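Local coordinates for protein amidohydrolase (PDB 3OVG) that uses a pair of zinc ions to hydrolyse 1,4-lactones, notably the 5-phosphates of D-xylono- and L-arabino-1,4-lactone, at residues 185-190 against 200-205; 227-230 against 236-239. All blocks are in the same frame, centred on the assembly; numbering follows the deposited sequence.

Contact 1: residues 185-190 against 200-205; sequences ILVHTQ and KHLIGF. With ZN (zinc ion), chain H.
A single methyl group of helix 195-205 makes both of the closest approaches here: L202 CD1 rests against two branches of the strand, I185 CG2 at 4.0 Å and V187 CG2 at 3.9 Å. The three methyls stand at the corners of a nearly equilateral triangle. L202 reaches the strand because its side chain is extended, chi2 172°, which carries CD1 well away from its own backbone. I185 and V187 share one rotation about the CA-CB bond but use different branches: I185 offers the methyl anti to its N, V187 (chi1 -171°) the one opposite its carbonyl carbon. L202 also leans on I212 of the next strand.

The intervening L186 faces the other way, and H188, further along, turns its ring to the metal centre. H188 ND1 binds zinc at 2.4 Å, at a site shared with H216, the carbamylated K155 and a water. The other ring nitrogen, H188 NE2, makes a weak, bent bond in the ring plane to Q190 OE1, an oxygen that K103 also grips. The chemistry is thus divided along one strand: directionless apolar packing ties it to its helix, while the metal ligand is oriented mainly by its bond to zinc, with the weak bond to Q190 probably helping.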
ATOM      1  N   ILE A 185     -38.255  -1.480   4.361  1.00 15.40           N
ATOM      2  CA  ILE A 185     -36.983  -2.103   4.029  1.00 14.03           C
ATOM      3  C   ILE A 185     -36.256  -1.083   3.174  1.00 14.74           C
ATOM      4  O   ILE A 185     -36.870  -0.468   2.291  1.00 16.81           O
ATOM      5  CB  ILE A 185     -37.222  -3.397   3.181  1.00 13.37           C
ATOM      6  CG1 ILE A 185     -37.923  -4.492   4.010  1.00 14.44           C
ATOM      7  CG2 ILE A 185     -35.947  -3.915   2.574  1.00 11.74           C
ATOM      8  CD1 ILE A 185     -38.353  -5.683   3.198  1.00 14.04           C
ATOM      9  N   LEU A 186     -34.973  -0.861   3.438  1.00 14.83           N
ATOM     10  CA  LEU A 186     -34.138  -0.194   2.436  1.00 15.55           C
ATOM     11  C   LEU A 186     -32.868  -1.007   2.161  1.00 15.87           C
ATOM     12  O   LEU A 186     -32.166  -1.435   3.098  1.00 16.35           O
ATOM     13  CB  LEU A 186     -33.803   1.244   2.841  1.00 15.90           C
ATOM     14  CG  LEU A 186     -32.911   2.048   1.853  1.00 16.76           C
ATOM     15  CD1 LEU A 186     -33.261   3.554   1.795  1.00 16.53           C
ATOM     16  CD2 LEU A 186     -31.417   1.873   2.171  1.00 15.71           C
ATOM     17  N   VAL A 187     -32.585  -1.247   0.892  1.00 15.18           N
ATOM     18  CA  VAL A 187     -31.379  -1.992   0.497  1.00 14.52           C
ATOM     19  C   VAL A 187     -30.297  -1.134  -0.186  1.00 16.57           C
ATOM     20  O   VAL A 187     -30.591  -0.410  -1.140  1.00 16.23           O
ATOM     21  CB  VAL A 187     -31.717  -3.200  -0.380  1.00 15.21           C
ATOM     22  CG1 VAL A 187     -30.452  -4.089  -0.594  1.00 14.89           C
ATOM     23  CG2 VAL A 187     -32.824  -4.055   0.293  1.00 14.35           C
ATOM     24  N   HIS A 188     -29.059  -1.198   0.338  1.00 16.52           N
ATOM     25  CA  HIS A 188     -27.863  -0.605  -0.282  1.00 16.40           C
ATOM     26  C   HIS A 188     -27.423  -1.496  -1.436  1.00 16.88           C
ATOM     27  O   HIS A 188     -27.118  -2.668  -1.216  1.00 18.48           O
ATOM     28  CB  HIS A 188     -26.711  -0.490   0.763  1.00 18.58           C
ATOM     29  CG  HIS A 188     -25.322  -0.552   0.175  1.00 20.92           C
ATOM     30  ND1 HIS A 188     -24.454   0.525   0.178  1.00 23.10           N
ATOM     31  CD2 HIS A 188     -24.647  -1.561  -0.434  1.00 20.81           C
ATOM     32  CE1 HIS A 188     -23.317   0.189  -0.405  1.00 21.58           C
ATOM     33  NE2 HIS A 188     -23.404  -1.080  -0.778  1.00 21.69           N
ATOM     34  N   THR A 189     -27.394  -0.988  -2.670  1.00 17.01           N
ATOM     35  CA  THR A 189     -26.732  -1.735  -3.741  1.00 16.18           C
ATOM     36  C   THR A 189     -25.363  -1.096  -3.952  1.00 17.68           C
ATOM     37  O   THR A 189     -25.172   0.074  -3.602  1.00 18.92           O
ATOM     38  CB  THR A 189     -27.531  -1.733  -5.051  1.00 16.14           C
ATOM     39  OG1 THR A 189     -27.664  -0.392  -5.531  1.00 19.60           O
ATOM     40  CG2 THR A 189     -28.924  -2.340  -4.823  1.00 16.38           C
ATOM     41  N   GLN A 190     -24.397  -1.852  -4.477  1.00 16.20           N
ATOM     42  CA  GLN A 190     -23.048  -1.329  -4.620  1.00 15.63           C
ATOM     43  C   GLN A 190     -22.886  -0.846  -6.069  1.00 17.18           C
ATOM     44  O   GLN A 190     -22.980  -1.634  -6.979  1.00 16.44           O
ATOM     45  CB  GLN A 190     -22.064  -2.421  -4.284  1.00 18.18           C
ATOM     46  CG  GLN A 190     -20.605  -2.002  -4.265  1.00 19.58           C
ATOM     47  CD  GLN A 190     -20.351  -0.894  -3.275  1.00 22.71           C
ATOM     48  OE1 GLN A 190     -20.990  -0.814  -2.217  1.00 21.31           O
ATOM     49  NE2 GLN A 190     -19.406  -0.027  -3.609  1.00 23.27           N
ATOM     50  N   LYS A 200     -36.518  -8.686  -6.752  1.00 17.08           N
ATOM     51  CA  LYS A 200     -37.204  -9.965  -6.958  1.00 17.41           C
ATOM     52  C   LYS A 200     -37.048 -10.896  -5.776  1.00 16.47           C
ATOM     53  O   LYS A 200     -37.978 -11.611  -5.400  1.00 15.56           O
ATOM     54  CB  LYS A 200     -36.695 -10.625  -8.230  1.00 20.55           C
ATOM     55  CG  LYS A 200     -37.139  -9.849  -9.471  1.00 18.30           C
ATOM     56  CD  LYS A 200     -36.122  -9.977 -10.597  1.00 25.09           C
ATOM     57  CE  LYS A 200     -36.457 -11.061 -11.587  1.00 29.84           C
ATOM     58  NZ  LYS A 200     -35.627 -10.912 -12.855  1.00 32.46           N
ATOM     59  N   HIS A 201     -35.870 -10.882  -5.161  1.00 16.25           N
ATOM     60  CA  HIS A 201     -35.658 -11.794  -4.053  1.00 16.65           C
ATOM     61  C   HIS A 201     -36.567 -11.422  -2.904  1.00 16.29           C
ATOM     62  O   HIS A 201     -37.264 -12.272  -2.383  1.00 20.97           O
ATOM     63  CB  HIS A 201     -34.176 -11.864  -3.626  1.00 15.62           C
ATOM     64  CG  HIS A 201     -33.285 -12.406  -4.687  1.00 16.47           C
ATOM     65  ND1 HIS A 201     -31.956 -12.054  -4.807  1.00 18.72           N
ATOM     66  CD2 HIS A 201     -33.541 -13.273  -5.695  1.00 16.64           C
ATOM     67  CE1 HIS A 201     -31.436 -12.679  -5.847  1.00 16.32           C
ATOM     68  NE2 HIS A 201     -32.377 -13.422  -6.402  1.00 17.81           N
ATOM     69  N   LEU A 202     -36.572 -10.158  -2.515  1.00 15.34           N
ATOM     70  CA  LEU A 202     -37.356  -9.729  -1.362  1.00 15.02           C
ATOM     71  C   LEU A 202     -38.807 -10.094  -1.572  1.00 17.00           C
ATOM     72  O   LEU A 202     -39.455 -10.607  -0.671  1.00 17.98           O
ATOM     73  CB  LEU A 202     -37.220  -8.211  -1.135  1.00 13.93           C
ATOM     74  CG  LEU A 202     -35.871  -7.796  -0.577  1.00 16.14           C
ATOM     75  CD1 LEU A 202     -35.836  -6.288  -0.598  1.00 15.65           C
ATOM     76  CD2 LEU A 202     -35.694  -8.333   0.844  1.00 14.70           C
ATOM     77  N   ILE A 203     -39.306  -9.801  -2.767  1.00 18.23           N
ATOM     78  CA  ILE A 203     -40.668 -10.094  -3.130  1.00 17.93           C
ATOM     79  C   ILE A 203     -40.872 -11.586  -3.179  1.00 18.97           C
ATOM     80  O   ILE A 203     -41.905 -12.076  -2.782  1.00 20.71           O
ATOM     81  CB  ILE A 203     -41.003  -9.482  -4.504  1.00 17.92           C
ATOM     82  CG1 ILE A 203     -41.058  -7.950  -4.397  1.00 16.93           C
ATOM     83  CG2 ILE A 203     -42.297 -10.082  -5.023  1.00 21.38           C
ATOM     84  CD1 ILE A 203     -41.013  -7.198  -5.794  1.00 17.66           C
ATOM     85  N   GLY A 204     -39.862 -12.318  -3.634  1.00 19.87           N
ATOM     86  CA  GLY A 204     -39.924 -13.768  -3.609  1.00 19.48           C
ATOM     87  C   GLY A 204     -40.051 -14.355  -2.202  1.00 21.72           C
ATOM     88  O   GLY A 204     -40.658 -15.416  -2.018  1.00 24.03           O
ATOM     89  N   PHE A 205     -39.457 -13.702  -1.209  1.00 18.85           N
ATOM     90  CA  PHE A 205     -39.621 -14.162   0.161  1.00 20.91           C
ATOM     91  C   PHE A 205     -41.015 -13.829   0.692  1.00 20.28           C
ATOM     92  O   PHE A 205     -41.419 -14.347   1.725  1.00 20.34           O
ATOM     93  CB  PHE A 205     -38.577 -13.560   1.092  1.00 19.08           C
ATOM     94  CG  PHE A 205     -37.236 -14.176   0.966  1.00 17.62           C
ATOM     95  CD1 PHE A 205     -37.029 -15.489   1.363  1.00 16.88           C
ATOM     96  CD2 PHE A 205     -36.181 -13.445   0.446  1.00 17.70           C
ATOM     97  CE1 PHE A 205     -35.763 -16.068   1.265  1.00 20.90           C
ATOM     98  CE2 PHE A 205     -34.916 -14.003   0.330  1.00 17.62           C
ATOM     99  CZ  PHE A 205     -34.698 -15.324   0.734  1.00 18.57           C
TER
HETATM  100 ZN    ZN H 363     -24.970   2.609   1.322  1.00 46.74          ZN
HETATM  101  O   HOH W   1     -24.117   4.922   1.599  1.00 25.33           O

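Contact 2: residues 227-230 against 236-239; sequences EKVI and TLCF
L237 meets helix 223-233 with both of its methyls, each given to a different residue. L237 CD1 lies 3.5 Å from I230 CD1, the closest approach between the two segments, and L237 CD2 lies 4.1 Å from V229 CG1. The isoleucine is engaged along its longer branch as well as at its end, for I230 CG1 comes within 3.9 Å of L237 CG. I230 does not leave the backbone pointing at the strand; with CG1 opposite the carbonyl carbon, chi1 -68°, and the chain nearly extended beyond it, its terminal methyl is brought round to the leucine.

One shell out, V235 packs on V229 and H268 on I230, both from loops. L237 itself is held by backbone hydrogen bonds to H268 and T270, while its neighbours T236 and C238 bond to strand 212-215 on the other flank. F239 turns its ring to Y226 of helix 223-233 and to helix 250-262, adding an aromatic link beside the aliphatic one.

E227, which points away from the strand, pairs with K231, and K228 pairs with E232, each salt bridge spanning about one turn of the helix. E227 also bonds to the hydroxyl of Y259. Both E227 and K228 pack against a second subunit. No hydrogen bond joins the two segments, so their fit rests on complementary shape between aliphatic branches, while the polar bonds serve the strand and the helix separately.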
ATOM      1  N   GLU A 227     -36.097   2.060 -15.146  1.00 15.12           N
ATOM      2  CA  GLU A 227     -37.452   1.884 -15.580  1.00 18.30           C
ATOM      3  C   GLU A 227     -37.875   0.409 -15.470  1.00 16.47           C
ATOM      4  O   GLU A 227     -38.988   0.107 -15.001  1.00 15.65           O
ATOM      5  CB  GLU A 227     -37.581   2.414 -17.023  1.00 16.91           C
ATOM      6  CG  GLU A 227     -38.902   2.109 -17.635  1.00 20.00           C
ATOM      7  CD  GLU A 227     -38.984   2.675 -19.063  1.00 20.54           C
ATOM      8  OE1 GLU A 227     -37.919   2.796 -19.717  1.00 18.33           O
ATOM      9  OE2 GLU A 227     -40.110   2.974 -19.501  1.00 21.21           O
ATOM     10  N   LYS A 228     -36.971  -0.482 -15.884  1.00 17.35           N
ATOM     11  CA  LYS A 228     -37.175  -1.927 -15.825  1.00 16.81           C
ATOM     12  C   LYS A 228     -37.457  -2.381 -14.393  1.00 16.82           C
ATOM     13  O   LYS A 228     -38.386  -3.178 -14.137  1.00 17.31           O
ATOM     14  CB  LYS A 228     -35.937  -2.679 -16.346  1.00 16.02           C
ATOM     15  CG  LYS A 228     -36.117  -4.231 -16.436  1.00 15.80           C
ATOM     16  CD  LYS A 228     -34.804  -4.921 -16.874  1.00 17.45           C
ATOM     17  CE  LYS A 228     -34.948  -6.414 -17.176  1.00 15.81           C
ATOM     18  NZ  LYS A 228     -36.063  -6.705 -18.142  1.00 18.39           N
ATOM     19  N   VAL A 229     -36.641  -1.892 -13.469  1.00 15.12           N
ATOM     20  CA  VAL A 229     -36.747  -2.320 -12.072  1.00 15.52           C
ATOM     21  C   VAL A 229     -38.090  -1.898 -11.504  1.00 17.27           C
ATOM     22  O   VAL A 229     -38.827  -2.712 -10.961  1.00 18.73           O
ATOM     23  CB  VAL A 229     -35.642  -1.727 -11.199  1.00 15.35           C
ATOM     24  CG1 VAL A 229     -35.913  -2.042  -9.734  1.00 16.54           C
ATOM     25  CG2 VAL A 229     -34.283  -2.267 -11.644  1.00 15.39           C
ATOM     26  N   ILE A 230     -38.415  -0.626 -11.662  1.00 16.44           N
ATOM     27  CA  ILE A 230     -39.684  -0.116 -11.179  1.00 17.13           C
ATOM     28  C   ILE A 230     -40.877  -0.866 -11.787  1.00 19.50           C
ATOM     29  O   ILE A 230     -41.764  -1.338 -11.051  1.00 17.32           O
ATOM     30  CB  ILE A 230     -39.802   1.404 -11.390  1.00 17.79           C
ATOM     31  CG1 ILE A 230     -38.792   2.123 -10.474  1.00 16.13           C
ATOM     32  CG2 ILE A 230     -41.230   1.867 -11.122  1.00 17.31           C
ATOM     33  CD1 ILE A 230     -38.497   3.553 -10.843  1.00 17.28           C
ATOM     34  N   THR A 236     -39.355   1.050  -4.955  1.00 17.58           N
ATOM     35  CA  THR A 236     -39.045   2.488  -5.039  1.00 16.25           C
ATOM     36  C   THR A 236     -37.513   2.639  -5.039  1.00 16.36           C
ATOM     37  O   THR A 236     -36.789   1.957  -4.274  1.00 15.27           O
ATOM     38  CB  THR A 236     -39.708   3.251  -3.857  1.00 15.98           C
ATOM     39  OG1 THR A 236     -41.127   3.126  -3.955  1.00 16.76           O
ATOM     40  CG2 THR A 236     -39.305   4.742  -3.787  1.00 16.87           C
ATOM     41  N   LEU A 237     -37.027   3.480  -5.941  1.00 12.86           N
ATOM     42  CA  LEU A 237     -35.603   3.788  -6.038  1.00 15.09           C
ATOM     43  C   LEU A 237     -35.312   4.997  -5.157  1.00 14.56           C
ATOM     44  O   LEU A 237     -35.889   6.049  -5.360  1.00 15.86           O
ATOM     45  CB  LEU A 237     -35.196   4.072  -7.513  1.00 14.54           C
ATOM     46  CG  LEU A 237     -35.579   2.963  -8.510  1.00 16.25           C
ATOM     47  CD1 LEU A 237     -35.105   3.216  -9.953  1.00 15.25           C
ATOM     48  CD2 LEU A 237     -35.104   1.576  -7.993  1.00 14.78           C
ATOM     49  N   CYS A 238     -34.458   4.826  -4.147  1.00 16.20           N
ATOM     50  CA  CYS A 238     -33.995   5.938  -3.320  1.00 15.72           C
ATOM     51  C   CYS A 238     -32.688   6.464  -3.882  1.00 16.15           C
ATOM     52  O   CYS A 238     -31.654   5.852  -3.728  1.00 16.29           O
ATOM     53  CB  CYS A 238     -33.795   5.522  -1.856  1.00 17.07           C
ATOM     54  SG  CYS A 238     -33.255   6.913  -0.801  1.00 18.44           S
ATOM     55  N   PHE A 239     -32.725   7.611  -4.549  1.00 16.74           N
ATOM     56  CA  PHE A 239     -31.504   8.161  -5.104  1.00 16.59           C
ATOM     57  C   PHE A 239     -30.747   8.995  -4.109  1.00 17.65           C
ATOM     58  O   PHE A 239     -31.332   9.860  -3.452  1.00 16.76           O
ATOM     59  CB  PHE A 239     -31.823   9.052  -6.320  1.00 14.61           C
ATOM     60  CG  PHE A 239     -32.308   8.293  -7.491  1.00 16.83           C
ATOM     61  CD1 PHE A 239     -31.435   7.469  -8.203  1.00 18.56           C
ATOM     62  CD2 PHE A 239     -33.635   8.380  -7.896  1.00 17.03           C
ATOM     63  CE1 PHE A 239     -31.878   6.761  -9.317  1.00 16.12           C
ATOM     64  CE2 PHE A 239     -34.080   7.663  -9.003  1.00 17.48           C
ATOM     65  CZ  PHE A 239     -33.199   6.852  -9.706  1.00 15.67           C
TER

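In the fold
Contacts 1 and 2 belong to successive beta-alpha-beta units of the TIM barrel of the phosphotriesterase family, and follow one another along the chain. Contact 1 joins a strand to the helix after it; contact 2 joins a helix to the strand after it. Strand 212-215 is common to both units and lies between strands 185-190 and 236-239 in one parallel sheet. The centres of the contacts are about 12 Å apart, yet they touch where L186 CD1 meets C238 CB at 4.2 Å. The helices pack on the outside of the barrel, while L186 and C238, which turn away from them, meet in its interior. From this framework H188, and H216 just after strand 212-215, present their rings to zinc.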